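Local coordinates for protein type III pantothenate kinase (Campylobacter jejuni, PDB 2NRH) that probably catalyses the ATP-dependent phosphorylation of pantothenate, the first step of coenzyme A biosynthesis, and works as a homodimer, at residues B[6-11]-B[40-45]; B[36-41]-B[55-60]; B[171-176]-B[183-188]. The protein carries 2 engineered substitutions. All coordinates share one frame; numbering follows the deposited sequence.

Contact 1 (B[6-11]-B[40-45]); sequences CDIGNS and YINVNE. With SO4 (sulfate ion), chain D.
C6 to I8 run beside Y40 to N42 as parallel neighbours in a sheet, their strand axes only 5° apart and 4.8 Å at closest approach. A parallel ladder links them: I41 N gives to C6 O, I41 O accepts from I8 N at 2.8 Å, and V43 N gives to I8 O. I8 fills the face it shares with C6, Y40 and N42. With CG1 anti to the carbonyl carbon (chi1 -55°), it sends CD1 obliquely toward the Y40 ring, 3.9 Å from CD1 of Y40, while its other branch, CG2, lies 3.3 Å from OD1 of N42. N42 is meanwhile folded onto its own chain: OD1 accepts from N44 N, closing an Asx turn, and ND2 donates to N44 O at 2.9 Å. The DIGNS sequence, which begins on the last strand residues and runs into the loop, matches the first phosphate-binding motif of the actin-like ATPase fold, and D7 to S11 belong to the predicted ATP site. A sulfate rests there, weakly bonded by N10 N to its O4 and also held by S94, consistent with a place for nucleotide phosphate. N44 ties this loop to the second segment. Its ND2 donates to G9 O at 3.1 Å, with the acceptor close to the amide plane, and reaches N10 O through a water; its OD1 accepts from H46 N. A second water links OD1 of N10 to E45 N. Beyond the strand, on the side of D7 and I41, V43 CG2 packs 3.8 Å from G9 CA, and the same side chain lies beside D76, the predicted proton acceptor.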
# COMPACT_ATOMS: atom_id res chain seq x y z
N CYS B 6 5.65 26.78 -12.36
CA CYS B 6 5.58 25.43 -12.89
C CYS B 6 6.14 24.39 -11.90
O CYS B 6 7.29 24.49 -11.42
CB CYS B 6 6.27 25.32 -14.26
SG CYS B 6 5.77 23.83 -15.13
N ASP B 7 5.31 23.40 -11.58
CA ASP B 7 5.69 22.27 -10.73
C ASP B 7 5.69 20.97 -11.57
O ASP B 7 4.63 20.41 -11.89
CB ASP B 7 4.76 22.24 -9.50
CG ASP B 7 4.59 20.86 -8.91
OD1 ASP B 7 5.58 20.14 -8.82
OD2 ASP B 7 3.46 20.48 -8.50
N ILE B 8 6.88 20.53 -11.98
CA ILE B 8 7.02 19.46 -12.97
C ILE B 8 7.29 18.06 -12.37
O ILE B 8 8.26 17.86 -11.67
CB ILE B 8 8.14 19.82 -14.01
CG1 ILE B 8 7.86 21.17 -14.65
CG2 ILE B 8 8.31 18.67 -15.10
CD1 ILE B 8 9.12 21.93 -15.17
N GLY B 9 6.41 17.11 -12.65
CA GLY B 9 6.50 15.76 -12.17
C GLY B 9 6.89 14.75 -13.26
O GLY B 9 7.24 15.10 -14.39
N ASN B 10 6.82 13.48 -12.88
CA ASN B 10 6.97 12.37 -13.80
C ASN B 10 5.81 12.12 -14.76
O ASN B 10 6.01 11.46 -15.78
CB ASN B 10 7.32 11.11 -13.02
CG ASN B 10 8.75 11.16 -12.47
OD1 ASN B 10 9.74 11.41 -13.22
ND2 ASN B 10 8.89 10.95 -11.17
N SER B 11 4.64 12.68 -14.48
CA SER B 11 3.49 12.51 -15.36
C SER B 11 2.76 13.80 -15.82
O SER B 11 2.10 13.82 -16.87
CB SER B 11 2.48 11.57 -14.69
OG SER B 11 3.00 10.25 -14.60
N TYR B 40 10.33 27.36 -11.94
CA TYR B 40 9.96 25.98 -11.86
C TYR B 40 10.68 25.21 -10.76
O TYR B 40 11.73 25.64 -10.29
CB TYR B 40 10.14 25.31 -13.22
CG TYR B 40 11.55 24.98 -13.59
CD1 TYR B 40 12.07 23.71 -13.32
CD2 TYR B 40 12.40 25.92 -14.23
CE1 TYR B 40 13.39 23.37 -13.66
CE2 TYR B 40 13.72 25.58 -14.58
CZ TYR B 40 14.21 24.31 -14.30
OH TYR B 40 15.50 23.95 -14.62
N ILE B 41 10.08 24.09 -10.36
CA ILE B 41 10.78 22.93 -9.75
C ILE B 41 10.47 21.65 -10.59
O ILE B 41 9.44 21.53 -11.26
CB ILE B 41 10.38 22.74 -8.31
CG1 ILE B 41 8.91 22.31 -8.20
CG2 ILE B 41 10.68 24.01 -7.48
CD1 ILE B 41 8.47 22.08 -6.79
N ASN B 42 11.37 20.68 -10.54
CA ASN B 42 11.26 19.50 -11.40
C ASN B 42 11.83 18.27 -10.70
O ASN B 42 12.91 18.34 -10.14
CB ASN B 42 11.97 19.78 -12.74
CG ASN B 42 12.16 18.52 -13.55
OD1 ASN B 42 11.19 17.82 -13.85
ND2 ASN B 42 13.41 18.22 -13.91
N VAL B 43 11.08 17.16 -10.71
CA VAL B 43 11.56 15.86 -10.23
C VAL B 43 11.76 14.90 -11.39
O VAL B 43 12.21 13.81 -11.24
CB VAL B 43 10.61 15.17 -9.14
CG1 VAL B 43 10.50 16.04 -7.90
CG2 VAL B 43 9.23 14.79 -9.73
N ASN B 44 11.40 15.33 -12.58
CA ASN B 44 11.54 14.48 -13.72
C ASN B 44 13.01 14.47 -14.25
O ASN B 44 13.52 15.46 -14.82
CB ASN B 44 10.54 14.93 -14.79
CG ASN B 44 10.42 13.96 -15.91
OD1 ASN B 44 11.41 13.34 -16.33
ND2 ASN B 44 9.19 13.80 -16.43
N GLU B 45 13.68 13.35 -14.10
CA GLU B 45 15.10 13.31 -14.45
C GLU B 45 15.26 13.41 -15.96
O GLU B 45 16.34 13.78 -16.48
CB GLU B 45 15.64 11.99 -14.00
CG GLU B 45 15.50 11.76 -12.48
CD GLU B 45 16.57 12.49 -11.73
OE1 GLU B 45 17.76 12.37 -12.15
OE2 GLU B 45 16.23 13.19 -10.75
S SO4 D . 3.23 13.06 -11.03
O1 SO4 D . 2.35 13.04 -9.86
O2 SO4 D . 2.83 11.92 -11.86
O3 SO4 D . 3.01 14.30 -11.77
O4 SO4 D . 4.64 12.93 -10.62
O HOH W 1 8.12 11.56 -17.52
O HOH W 2 12.40 10.98 -13.40

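Contact 2 (B[36-41]-B[55-60]); sequences QKIFYI and KNFINL. Engineered in segment 55-60: N56 (natural residue Lys).
I38 and Y40 exchange backbone bonds with N56, I58 and L60 in parallel fashion, although the short strand axes diverge by 41°, which shows a marked twist. Four main-chain bonds carry the ladder: I38 N to N56 O, I58 N to I38 O, Y40 N to I58 O, and L60 N to Y40 O at 2.7 Å. At its start, the engineered N56 adds a weak bond from ND2 to Q36 O.

Aromatic contacts fill the face of I38, F57, Y40 and N59. I38 lies alongside F57 and sets CB almost centrally over the ring, 3.9 Å from its centroid and 10° off the normal, with CD1 3.4 Å from CZ of F57. F57 in turn points an edge at the Y40 ring in an offset edge-to-face pair, the centroids 5.8 Å apart. The Y40 CG sits between backbone N and carbonyl carbon (chi1 77°), which swings the ring across the neighbouring strand against N59: CA of N59 lies over the ring face, and its amide, nearly parallel to the ring, stacks near the CZ-OH end. The amide oxygen of N59 is engaged by E61 N.

Apolar packing occupies the other face, that of F39 and I58: the F39 ring, through CD1, meets I58 CG2 at 3.6 Å and L60 CD2 at 3.7 Å. From the loop just before the strand, K37 CG presses on I58 CD1. Helix 194-204 packs against L60.

L51 of helix 48-53 touches both Y40 and F57, and this helix connects the two strands, so the pairing closes a beta-alpha-beta unit at the edge of the five-stranded sheet of the actin-like fold.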
# COMPACT_ATOMS: atom_id res chain seq x y z
N GLN B 36 7.38 34.59 -21.80
CA GLN B 36 7.57 35.06 -20.41
C GLN B 36 8.28 34.08 -19.48
O GLN B 36 8.19 32.87 -19.65
CB GLN B 36 6.26 35.57 -19.74
CG GLN B 36 5.28 34.49 -19.19
CD GLN B 36 4.46 34.95 -17.93
OE1 GLN B 36 5.03 35.29 -16.88
NE2 GLN B 36 3.14 34.90 -18.05
N LYS B 37 9.00 34.64 -18.50
CA LYS B 37 9.63 33.88 -17.42
C LYS B 37 8.69 32.82 -16.84
O LYS B 37 7.52 33.11 -16.50
CB LYS B 37 10.07 34.82 -16.28
CG LYS B 37 11.55 35.14 -16.27
CD LYS B 37 11.92 36.11 -15.16
CE LYS B 37 13.33 36.71 -15.39
NZ LYS B 37 13.45 37.72 -16.52
N ILE B 38 9.22 31.61 -16.73
CA ILE B 38 8.59 30.57 -15.96
C ILE B 38 9.53 30.08 -14.85
O ILE B 38 10.59 29.54 -15.13
CB ILE B 38 8.13 29.38 -16.85
CG1 ILE B 38 7.13 29.85 -17.91
CG2 ILE B 38 7.54 28.29 -15.96
CD1 ILE B 38 6.74 28.80 -19.04
N PHE B 39 9.11 30.27 -13.60
CA PHE B 39 9.78 29.68 -12.43
C PHE B 39 9.38 28.24 -12.22
O PHE B 39 8.22 27.89 -12.35
CB PHE B 39 9.47 30.53 -11.22
CG PHE B 39 9.91 31.96 -11.40
CD1 PHE B 39 11.27 32.33 -11.20
CD2 PHE B 39 9.01 32.93 -11.87
CE1 PHE B 39 11.72 33.65 -11.40
CE2 PHE B 39 9.46 34.27 -12.07
CZ PHE B 39 10.83 34.61 -11.82
N TYR B 40 10.33 27.36 -11.94
CA TYR B 40 9.96 25.98 -11.86
C TYR B 40 10.68 25.21 -10.76
O TYR B 40 11.73 25.64 -10.29
CB TYR B 40 10.14 25.31 -13.22
CG TYR B 40 11.55 24.98 -13.59
CD1 TYR B 40 12.07 23.71 -13.32
CD2 TYR B 40 12.40 25.92 -14.23
CE1 TYR B 40 13.39 23.37 -13.66
CE2 TYR B 40 13.72 25.58 -14.58
CZ TYR B 40 14.21 24.31 -14.30
OH TYR B 40 15.50 23.95 -14.62
N ILE B 41 10.08 24.09 -10.36
CA ILE B 41 10.78 22.93 -9.75
C ILE B 41 10.47 21.65 -10.59
O ILE B 41 9.44 21.53 -11.26
CB ILE B 41 10.38 22.74 -8.31
CG1 ILE B 41 8.91 22.31 -8.20
CG2 ILE B 41 10.68 24.01 -7.48
CD1 ILE B 41 8.47 22.08 -6.79
N LYS B 55 15.52 28.99 -22.07
CA LYS B 55 16.10 30.11 -21.31
C LYS B 55 15.09 30.86 -20.48
O LYS B 55 15.44 31.44 -19.47
CB LYS B 55 16.87 31.07 -22.23
CG LYS B 55 17.97 30.34 -23.02
CD LYS B 55 18.49 31.11 -24.26
CE LYS B 55 19.34 30.14 -25.12
NZ LYS B 55 19.97 30.76 -26.32
N ASN B 56 13.82 30.83 -20.89
CA ASN B 56 12.77 31.45 -20.11
C ASN B 56 12.42 30.66 -18.84
O ASN B 56 11.66 31.13 -18.00
CB ASN B 56 11.52 31.72 -20.97
CG ASN B 56 10.86 30.43 -21.47
OD1 ASN B 56 11.55 29.54 -21.95
ND2 ASN B 56 9.53 30.35 -21.38
N PHE B 57 12.98 29.46 -18.71
CA PHE B 57 12.71 28.62 -17.55
C PHE B 57 13.80 28.72 -16.43
O PHE B 57 15.00 28.54 -16.68
CB PHE B 57 12.54 27.17 -17.99
CG PHE B 57 11.12 26.76 -18.28
CD1 PHE B 57 10.57 26.98 -19.54
CD2 PHE B 57 10.37 26.10 -17.32
CE1 PHE B 57 9.25 26.55 -19.83
CE2 PHE B 57 9.05 25.67 -17.59
CZ PHE B 57 8.49 25.89 -18.84
N ILE B 58 13.33 28.98 -15.21
CA ILE B 58 14.18 29.43 -14.13
C ILE B 58 13.96 28.58 -12.86
O ILE B 58 12.90 28.63 -12.23
CB ILE B 58 13.94 30.92 -13.88
CG1 ILE B 58 14.57 31.69 -15.04
CG2 ILE B 58 14.50 31.34 -12.49
CD1 ILE B 58 13.98 32.98 -15.27
N ASN B 59 14.98 27.81 -12.52
CA ASN B 59 14.90 26.73 -11.54
C ASN B 59 14.93 27.31 -10.13
O ASN B 59 15.85 28.07 -9.78
CB ASN B 59 16.03 25.73 -11.80
CG ASN B 59 15.91 24.44 -11.00
OD1 ASN B 59 14.99 24.23 -10.22
ND2 ASN B 59 16.89 23.59 -11.15
N LEU B 60 13.89 27.01 -9.36
CA LEU B 60 13.83 27.53 -8.02
C LEU B 60 14.53 26.63 -7.02
O LEU B 60 14.74 27.03 -5.85
CB LEU B 60 12.39 27.75 -7.58
CG LEU B 60 11.52 28.90 -8.09
CD1 LEU B 60 10.35 29.06 -7.12
CD2 LEU B 60 12.25 30.25 -8.30

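Contact 3 (B[171-176]-B[183-188]). With SO4 (sulfate ion), chain E.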
# COMPACT_ATOMS: atom_id res chain seq x y z
N LEU B 171 -2.28 18.76 10.61
CA LEU B 171 -2.11 18.11 9.31
C LEU B 171 -2.40 19.06 8.20
O LEU B 171 -3.38 19.80 8.25
CB LEU B 171 -3.08 16.97 9.14
CG LEU B 171 -2.68 15.63 9.70
CD1 LEU B 171 -3.94 14.82 9.94
CD2 LEU B 171 -1.80 14.99 8.71
N TYR B 172 -1.54 19.03 7.18
CA TYR B 172 -1.80 19.73 5.96
C TYR B 172 -1.85 18.65 4.87
O TYR B 172 -1.11 17.64 4.96
CB TYR B 172 -0.72 20.77 5.74
CG TYR B 172 -0.61 21.76 6.91
CD1 TYR B 172 -1.25 22.99 6.85
CD2 TYR B 172 0.11 21.43 8.06
CE1 TYR B 172 -1.16 23.86 7.84
CE2 TYR B 172 0.20 22.31 9.10
CZ TYR B 172 -0.45 23.52 8.99
OH TYR B 172 -0.38 24.46 9.99
N PHE B 173 -2.75 18.84 3.90
CA PHE B 173 -3.02 17.86 2.87
C PHE B 173 -3.02 18.59 1.56
O PHE B 173 -3.40 19.76 1.50
CB PHE B 173 -4.40 17.20 3.04
CG PHE B 173 -4.39 15.98 3.91
CD1 PHE B 173 -4.11 14.73 3.37
CD2 PHE B 173 -4.68 16.08 5.26
CE1 PHE B 173 -4.09 13.57 4.19
CE2 PHE B 173 -4.67 14.96 6.06
CZ PHE B 173 -4.38 13.69 5.52
N THR B 174 -2.57 17.89 0.51
CA THR B 174 -2.52 18.46 -0.85
C THR B 174 -2.57 17.32 -1.84
O THR B 174 -2.57 16.15 -1.45
CB THR B 174 -1.27 19.44 -1.11
OG1 THR B 174 -1.45 20.17 -2.33
CG2 THR B 174 0.08 18.72 -1.12
N GLY B 175 -2.68 17.65 -3.12
CA GLY B 175 -2.71 16.60 -4.14
C GLY B 175 -4.13 16.16 -4.52
O GLY B 175 -5.09 16.46 -3.79
N GLY B 176 -4.24 15.46 -5.66
CA GLY B 176 -5.52 15.00 -6.21
C GLY B 176 -6.35 14.22 -5.23
O GLY B 176 -7.56 14.26 -5.31
N ASN B 183 -10.67 14.71 5.01
CA ASN B 183 -11.99 14.48 5.59
C ASN B 183 -12.03 13.44 6.67
O ASN B 183 -12.92 13.48 7.49
CB ASN B 183 -13.05 14.24 4.51
CG ASN B 183 -13.20 15.42 3.59
OD1 ASN B 183 -12.73 16.50 3.92
ND2 ASN B 183 -13.79 15.23 2.41
N TYR B 184 -11.07 12.54 6.76
CA TYR B 184 -11.08 11.62 7.91
C TYR B 184 -10.53 12.24 9.21
O TYR B 184 -10.40 11.54 10.23
CB TYR B 184 -10.20 10.41 7.64
CG TYR B 184 -10.68 9.41 6.63
CD1 TYR B 184 -11.90 8.73 6.78
CD2 TYR B 184 -9.87 9.07 5.56
CE1 TYR B 184 -12.31 7.77 5.84
CE2 TYR B 184 -10.26 8.11 4.62
CZ TYR B 184 -11.47 7.47 4.77
OH TYR B 184 -11.81 6.55 3.81
N PHE B 185 -10.14 13.51 9.17
CA PHE B 185 -9.42 14.09 10.30
C PHE B 185 -10.01 15.42 10.69
O PHE B 185 -10.42 16.22 9.84
CB PHE B 185 -7.92 14.30 9.97
CG PHE B 185 -7.12 13.00 9.79
CD1 PHE B 185 -6.63 12.31 10.88
CD2 PHE B 185 -6.85 12.50 8.53
CE1 PHE B 185 -5.93 11.12 10.72
CE2 PHE B 185 -6.15 11.32 8.36
CZ PHE B 185 -5.68 10.63 9.45
N ASP B 186 -10.06 15.69 11.99
CA ASP B 186 -10.30 17.08 12.39
C ASP B 186 -8.97 17.74 12.71
O ASP B 186 -7.99 17.06 12.99
CB ASP B 186 -11.32 17.21 13.50
CG ASP B 186 -10.85 16.62 14.78
OD1 ASP B 186 -10.27 17.41 15.58
OD2 ASP B 186 -11.06 15.40 15.00
N HIS B 187 -8.94 19.07 12.62
CA HIS B 187 -7.70 19.83 12.79
C HIS B 187 -6.74 19.60 11.61
O HIS B 187 -5.51 19.64 11.77
CB HIS B 187 -7.03 19.49 14.14
CG HIS B 187 -7.82 19.89 15.35
ND1 HIS B 187 -7.69 19.25 16.58
CD2 HIS B 187 -8.75 20.86 15.54
CE1 HIS B 187 -8.50 19.81 17.46
NE2 HIS B 187 -9.15 20.80 16.85
N ALA B 188 -7.30 19.37 10.43
CA ALA B 188 -6.55 19.19 9.22
C ALA B 188 -7.04 20.15 8.16
O ALA B 188 -8.25 20.39 8.04
CB ALA B 188 -6.69 17.79 8.74
S SO4 E . -1.82 15.09 -8.11
O1 SO4 E . -1.78 15.29 -6.67
O2 SO4 E . -3.06 14.42 -8.46
O3 SO4 E . -1.76 16.41 -8.77
O4 SO4 E . -0.69 14.23 -8.51
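L171 and A188 form one parallel bridge, with CA atoms 4.6 Å apart, yet the two segments share no direct hydrogen bond; side-chain packing and a CA-H...O contact join them. The absence follows from register: the backbone of L171 bonds to I189, the residue after A188, and that of F173 to D191 further along. The contact therefore marks the beginning of the pairing between strands 171-174 and 188-190, parallel neighbours joined through helix 178-182 in a beta-alpha-beta crossover of the second five-stranded sheet of this actin-like fold. The CA of A188 points its hydrogen at L171 O over 3.4 Å, and the methyl CB of A188 rests 3.7 Å from CB of L171 on a shared face of the sheet.

F185 approaches from the loop before the second strand. L171 places CD1 over the F185 ring, 3.9 Å from the centroid and 21° off the normal, displaced toward the CG side of the ring: a CH-pi contact. Its chi1 of -84° leaves CG anti to the carbonyl carbon, and CD1 leads on from there toward the ring. F173 crosses F185 at about a right angle, its CZ 4.1 Å from CD2 of F185, and turns an edge toward A188 CB. Helix 146-165 covers L171 and F185: I162 touches both, and Y159 stacks on the F185 ring, while L181 and A182 of helix 178-182 touch F173.

At the far end of the first strand, T174-G175-G176 continues into a turn that meets a sulfate. A glycine pair after a strand here resembles the adenosine-side loop of actin-like ATPases, though the ion probably comes from the crystallisation liquor. G175 takes a positive phi of 93°, and G176 N donates to the sulfate O1 at 2.7 Å.

Contacts 1 and 2 sit in one mixed sheet, on either side of strand 38-42: strand 4-8 flanks it in contact 1 and strand 57-59 in contact 2. They share Y40 and I41, their centres are 12 Å apart, and C6 touches I38 and F39 directly. Contact 3 lies in the second sheet, across the chain's centre, its centre about 23 Å from that of contact 1 and 30 Å from that of contact 2, and later in the sequence. The two sheets have the same 3-2-1-4-5 strand order, as expected for the duplicated actin-like fold, whose nucleotide site lies between the halves; each of contacts 1 and 3 carries a sulfate.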